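Local coordinates for protein ORF10 (Moritella marina, PDB 6RIW) that forms the ketosynthase-chain length factor didomain of a polyunsaturated fatty acid synthase, whose ketosynthase part probably extends acyl chains by carbon-carbon condensation, at residues A[845-848]-A[849-853]; A[147-150]-A[151-155]; A[10-14]-A[15-19]. One frame throughout, in Å; residues are numbered along the deposited sequence.

Interaction 1: A[845-848]-A[849-853]; sequences SIIK and TALLL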
# COMPACT_ATOMS: atom_id res chain seq x y z
N SER A 845 -14.05 -15.24 3.03
CA SER A 845 -14.47 -16.41 2.25
C SER A 845 -13.58 -17.62 2.52
O SER A 845 -14.08 -18.75 2.62
CB SER A 845 -14.44 -16.10 0.76
OG SER A 845 -15.28 -15.02 0.45
N ILE A 846 -12.26 -17.41 2.56
CA ILE A 846 -11.35 -18.52 2.81
C ILE A 846 -11.59 -19.12 4.18
O ILE A 846 -11.65 -20.35 4.35
CB ILE A 846 -9.89 -18.06 2.64
CG1 ILE A 846 -9.56 -17.91 1.15
CG2 ILE A 846 -8.92 -19.06 3.32
CD1 ILE A 846 -8.16 -17.28 0.86
N ILE A 847 -11.77 -18.27 5.19
CA ILE A 847 -11.91 -18.79 6.55
C ILE A 847 -13.25 -19.51 6.74
O ILE A 847 -13.30 -20.59 7.35
CB ILE A 847 -11.71 -17.66 7.58
CG1 ILE A 847 -10.23 -17.27 7.56
CG2 ILE A 847 -12.17 -18.12 9.00
CD1 ILE A 847 -9.87 -16.21 8.59
N LYS A 848 -14.35 -18.94 6.22
CA LYS A 848 -15.62 -19.69 6.22
C LYS A 848 -15.43 -21.07 5.60
O LYS A 848 -15.87 -22.09 6.15
CB LYS A 848 -16.71 -18.94 5.45
CG LYS A 848 -17.95 -19.82 5.19
CD LYS A 848 -19.01 -19.13 4.31
CE LYS A 848 -20.06 -20.12 3.79
NZ LYS A 848 -21.03 -19.46 2.86
N THR A 849 -14.82 -21.10 4.42
CA THR A 849 -14.66 -22.35 3.67
C THR A 849 -13.75 -23.32 4.41
O THR A 849 -14.06 -24.52 4.52
CB THR A 849 -14.11 -22.04 2.28
OG1 THR A 849 -15.02 -21.17 1.58
CG2 THR A 849 -13.90 -23.31 1.46
N ALA A 850 -12.63 -22.82 4.95
CA ALA A 850 -11.74 -23.69 5.71
C ALA A 850 -12.42 -24.25 6.96
O ALA A 850 -12.21 -25.42 7.30
CB ALA A 850 -10.47 -22.94 6.09
N LEU A 851 -13.23 -23.44 7.66
CA LEU A 851 -13.93 -23.96 8.84
C LEU A 851 -14.92 -25.05 8.45
O LEU A 851 -15.02 -26.08 9.14
CB LEU A 851 -14.63 -22.83 9.60
CG LEU A 851 -13.78 -21.79 10.38
CD1 LEU A 851 -14.65 -20.61 10.89
CD2 LEU A 851 -13.01 -22.42 11.56
N LEU A 852 -15.66 -24.86 7.35
CA LEU A 852 -16.62 -25.86 6.91
C LEU A 852 -15.94 -27.16 6.53
O LEU A 852 -16.41 -28.25 6.87
CB LEU A 852 -17.42 -25.35 5.70
CG LEU A 852 -18.47 -24.26 5.94
CD1 LEU A 852 -19.28 -24.03 4.66
CD2 LEU A 852 -19.38 -24.60 7.11
N LEU A 853 -14.84 -27.07 5.78
CA LEU A 853 -14.08 -28.26 5.41
C LEU A 853 -13.42 -28.93 6.61
O LEU A 853 -13.33 -30.17 6.65
CB LEU A 853 -13.03 -27.90 4.37
CG LEU A 853 -13.62 -27.53 3.01
CD1 LEU A 853 -12.52 -26.86 2.20
CD2 LEU A 853 -14.17 -28.74 2.29

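Interaction 2: A[147-150]-A[151-155]; sequences AVLH and PDFQL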
# COMPACT_ATOMS: atom_id res chain seq x y z
N ALA A 147 -24.15 27.03 14.35
CA ALA A 147 -24.90 26.94 15.60
C ALA A 147 -24.24 27.73 16.71
O ALA A 147 -24.93 28.27 17.59
CB ALA A 147 -25.07 25.47 16.02
N VAL A 148 -22.91 27.84 16.70
CA VAL A 148 -22.19 28.52 17.77
C VAL A 148 -22.12 30.03 17.53
O VAL A 148 -22.36 30.82 18.45
CB VAL A 148 -20.78 27.91 17.91
CG1 VAL A 148 -19.93 28.74 18.83
CG2 VAL A 148 -20.88 26.48 18.45
N LEU A 149 -21.81 30.44 16.30
CA LEU A 149 -21.39 31.81 16.01
C LEU A 149 -22.48 32.66 15.37
O LEU A 149 -22.71 33.79 15.81
CB LEU A 149 -20.17 31.79 15.08
CG LEU A 149 -18.93 31.06 15.60
CD1 LEU A 149 -17.86 30.94 14.51
CD2 LEU A 149 -18.39 31.77 16.83
N HIS A 150 -23.14 32.14 14.36
CA HIS A 150 -23.97 32.95 13.49
C HIS A 150 -24.60 32.05 12.45
O HIS A 150 -23.89 31.25 11.81
CB HIS A 150 -23.12 34.05 12.82
CG HIS A 150 -23.92 35.17 12.24
ND1 HIS A 150 -24.83 34.98 11.22
CD2 HIS A 150 -23.92 36.50 12.51
CE1 HIS A 150 -25.37 36.14 10.90
NE2 HIS A 150 -24.84 37.08 11.67
N PRO A 151 -25.92 32.12 12.26
CA PRO A 151 -26.59 31.28 11.26
C PRO A 151 -26.06 31.48 9.85
O PRO A 151 -26.23 30.60 9.01
CB PRO A 151 -28.06 31.69 11.37
CG PRO A 151 -28.03 33.05 11.99
CD PRO A 151 -26.87 33.03 12.93
N ASP A 152 -25.43 32.62 9.57
CA ASP A 152 -24.88 32.89 8.25
C ASP A 152 -23.38 32.64 8.17
O ASP A 152 -22.76 32.98 7.16
CB ASP A 152 -25.20 34.34 7.85
CG ASP A 152 -26.71 34.60 7.76
OD1 ASP A 152 -27.46 33.70 7.30
OD2 ASP A 152 -27.14 35.70 8.15
N PHE A 153 -22.77 32.08 9.21
CA PHE A 153 -21.38 31.66 9.10
C PHE A 153 -21.23 30.65 7.96
O PHE A 153 -22.09 29.78 7.76
CB PHE A 153 -20.88 31.03 10.40
CG PHE A 153 -19.48 30.52 10.29
CD1 PHE A 153 -18.41 31.36 10.54
CD2 PHE A 153 -19.22 29.22 9.88
CE1 PHE A 153 -17.11 30.91 10.41
CE2 PHE A 153 -17.91 28.77 9.75
CZ PHE A 153 -16.87 29.62 10.02
N GLN A 154 -20.14 30.77 7.20
CA GLN A 154 -19.83 29.84 6.12
C GLN A 154 -18.37 29.46 6.18
O GLN A 154 -17.50 30.33 6.17
CB GLN A 154 -20.11 30.44 4.74
CG GLN A 154 -21.55 30.63 4.37
CD GLN A 154 -21.63 31.25 3.00
OE1 GLN A 154 -21.12 32.35 2.78
NE2 GLN A 154 -22.21 30.53 2.06
N LEU A 155 -18.09 28.17 6.24
CA LEU A 155 -16.72 27.70 6.12
C LEU A 155 -16.30 27.68 4.65
O LEU A 155 -17.10 27.36 3.77
CB LEU A 155 -16.59 26.30 6.73
CG LEU A 155 -15.20 25.70 6.83
CD1 LEU A 155 -14.34 26.48 7.80
CD2 LEU A 155 -15.37 24.25 7.32

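Interaction 3: A[10-14]-A[15-19]; sequences ANLFP and GSQAP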
# COMPACT_ATOMS: atom_id res chain seq x y z
N ALA A 10 12.26 3.24 -17.57
CA ALA A 10 11.69 4.57 -17.69
C ALA A 10 11.67 5.24 -16.32
O ALA A 10 11.64 4.57 -15.28
CB ALA A 10 10.29 4.53 -18.29
N ASN A 11 11.67 6.57 -16.33
CA ASN A 11 11.65 7.30 -15.08
C ASN A 11 10.87 8.60 -15.21
O ASN A 11 10.85 9.23 -16.27
CB ASN A 11 13.05 7.64 -14.60
CG ASN A 11 13.79 8.53 -15.60
OD1 ASN A 11 14.08 8.08 -16.71
ND2 ASN A 11 14.07 9.78 -15.22
N LEU A 12 10.26 9.00 -14.10
CA LEU A 12 9.76 10.37 -13.92
C LEU A 12 10.27 10.77 -12.55
O LEU A 12 9.67 10.42 -11.52
CB LEU A 12 8.24 10.46 -14.03
CG LEU A 12 7.63 11.85 -13.91
CD1 LEU A 12 8.19 12.76 -15.01
CD2 LEU A 12 6.10 11.72 -14.01
N PHE A 13 11.40 11.47 -12.53
CA PHE A 13 12.11 11.86 -11.33
C PHE A 13 12.10 13.38 -11.20
O PHE A 13 11.90 14.08 -12.20
CB PHE A 13 13.57 11.38 -11.36
CG PHE A 13 13.75 9.89 -11.39
CD1 PHE A 13 12.73 9.02 -10.98
CD2 PHE A 13 14.95 9.36 -11.82
CE1 PHE A 13 12.91 7.65 -11.01
CE2 PHE A 13 15.15 7.98 -11.85
CZ PHE A 13 14.13 7.12 -11.44
N PRO A 14 12.33 13.92 -10.00
CA PRO A 14 12.54 15.37 -9.91
C PRO A 14 13.62 15.78 -10.90
O PRO A 14 14.72 15.21 -10.90
CB PRO A 14 12.98 15.58 -8.45
CG PRO A 14 12.39 14.40 -7.70
CD PRO A 14 12.40 13.25 -8.68
N GLY A 15 13.28 16.67 -11.83
CA GLY A 15 14.22 17.15 -12.82
C GLY A 15 14.24 16.41 -14.15
O GLY A 15 14.82 16.94 -15.11
N SER A 16 13.67 15.21 -14.27
CA SER A 16 13.86 14.47 -15.52
C SER A 16 12.67 13.58 -15.85
O SER A 16 11.92 13.16 -14.97
CB SER A 16 15.16 13.65 -15.47
OG SER A 16 15.08 12.60 -14.53
N GLN A 17 12.52 13.30 -17.15
CA GLN A 17 11.42 12.47 -17.65
C GLN A 17 11.90 11.31 -18.51
O GLN A 17 11.07 10.61 -19.11
CB GLN A 17 10.43 13.33 -18.46
CG GLN A 17 10.03 14.64 -17.80
CD GLN A 17 9.13 15.47 -18.70
OE1 GLN A 17 8.81 15.07 -19.82
NE2 GLN A 17 8.72 16.65 -18.21
N ALA A 18 13.21 11.06 -18.58
CA ALA A 18 13.76 10.01 -19.42
C ALA A 18 15.11 9.61 -18.85
O ALA A 18 15.73 10.41 -18.15
CB ALA A 18 13.90 10.48 -20.88
N PRO A 19 15.58 8.39 -19.11
CA PRO A 19 16.83 7.94 -18.46
C PRO A 19 18.07 8.68 -18.93
O PRO A 19 18.98 8.90 -18.12
CB PRO A 19 16.89 6.44 -18.81
CG PRO A 19 15.46 6.05 -19.09
CD PRO A 19 14.86 7.27 -19.75
O HOH W 1 10.99 7.66 -19.18
O HOH W 2 16.41 13.72 -12.46

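Interaction 1: A[845-848]-A[849-853]
Thr849 folds its hydroxyl back onto its own helix: OG1 sits 2.8 Å from Ser845 O, one turn earlier, as donor of a hydrogen bond. With OG1 beside its own backbone N (chi1 -60°), the hydroxyl reaches that carbonyl oxygen from one face of the peptide plane, while the amide Thr849 N comes at 3.1 Å from the other. Two donors therefore grip one oxygen, as helical threonines often do. The Thr849 side chain touches Ile866 and Ile868 of strand 865-870 and Leu882 of strand 876-884, in the thiolase-like fold. On another flank, Ile847 and Leu851 run side by side, Ile847 CG2 lying 4.0 Å from Leu851 CD1, and both reach Met474. Lys848 is stretched out, CG anti to the backbone N (chi1 168°), and its CE passes Leu852 CD1 at 4.1 Å; the ammonium goes on to a salt bridge with Glu801 and a hydrogen bond with Ser828. Along the backbone, Ala850 N binds Ile846 O at 2.7 Å in the regular i to i+4 pattern of helix 841-854. A largely buried helix face can thus hold polar groups: the hydroxyl is bonded by the helix itself, and the lysine charge is probably balanced by Glu801.

Interaction 2: A[147-150]-A[151-155]
Leu149 and Phe153 meet at the C-terminal side of helix 129-148, where a type I beta turn, His150 to Phe153, redirects the chain. Leu149 lays CD1 4.0 Å from Phe153 CD1, the two side chains pointing the same way; Ile932 touches the leucine, and Leu145, Ser604 and Gln608 the phenylalanine. His150 comes next; its carbonyl closes the turn, Phe153 N standing 3.0 Å from His150 O, well above the carbonyl plane instead of on a lone pair. The imidazole makes a second bond: swung with CG anti to the backbone N (chi1 -163°), it points ND1 at Asp152 N and accepts its hydrogen. Across the ring, NE2 is bonded to Lys939 O, so both nitrogens are engaged and the ring's rotation is fixed. A leucine here would probably leave Asp152 N without its side-chain acceptor and take the imidazole N-H from Lys939 O, loosening the tie between this turn and the segment around Lys939. The Asp152 carboxylate crosses the same ring at a slant, the planes 40° apart, with OD2 3.3 Å from His150 CE1. The bond to the ring is nearly coplanar: Asp152 N stands 2.9 Å from His150 ND1, only 7° out of the imidazole plane.

Interaction 3: A[10-14]-A[15-19]
Phe13 and Ser16 pair across a tight type II beta turn that reverses the chain as strand 4-12 gives way to helix 19-27. Two backbone bonds close this hydrogen-bonded antiparallel pair: Ser16 N reaches Phe13 O at 2.9 Å, almost straight at the hydrogen (174°), and Phe13 N reaches Ser16 O at 3.0 Å with a more bent 149°. The tightest packing is around the Phe13 ring. CB of Asn11 rests over the centre of one ring face, 3.3 Å above its plane, and Phe22 of the following helix meets the same ring edge-to-face, while Met375 and Pro376 add contacts from helix 374-387. Ser16 sends OG between its backbone N and carbonyl carbon (chi1 67°), to within 3.7 Å of Phe13 CB. In a separate, more peripheral contact, Leu12 CD1 lies alongside Gln17 CG at 3.8 Å, with Trp92 against the leucine.

The looser side is bridged by water. At the turn's tip Gly15 is exposed, and its backbone angles would jam any CB against Pro14 O; there water 2 donates to Pro14 O and accepts from Ser16 OG. Past the single bridge, water 1 accepts from Asn11 N and donates to Gln17 O, which Tyr95 also binds. The chemistry implies a division of labour: direct peptide bonds close the turn, the Phe13 ring packs it against the fold, and water links polar atoms of the two segments that do not bond directly.

All three cases show a chain contacting its own next few residues, yet the chemistry differs with the surroundings. Interaction 1 lies almost wholly buried in the second ketosynthase-like range, whereas interactions 2 and 3 belong to the first. Interaction 2 is the most peripheral, its centre about 39 Å from that of the chain against 26 and 23 Å, and its partly exposed turn ties helix 129-148 to later residues through an imidazole. Interaction 3 is mostly buried, with Gly15 exposed and Gln17 to Pro19 partly so, and leads from strand to helix. No two share an element. Helix-internal bonds, a side-chain acceptor and bridging waters are three ways of engaging polar groups, though Ala18 N stays without a partner.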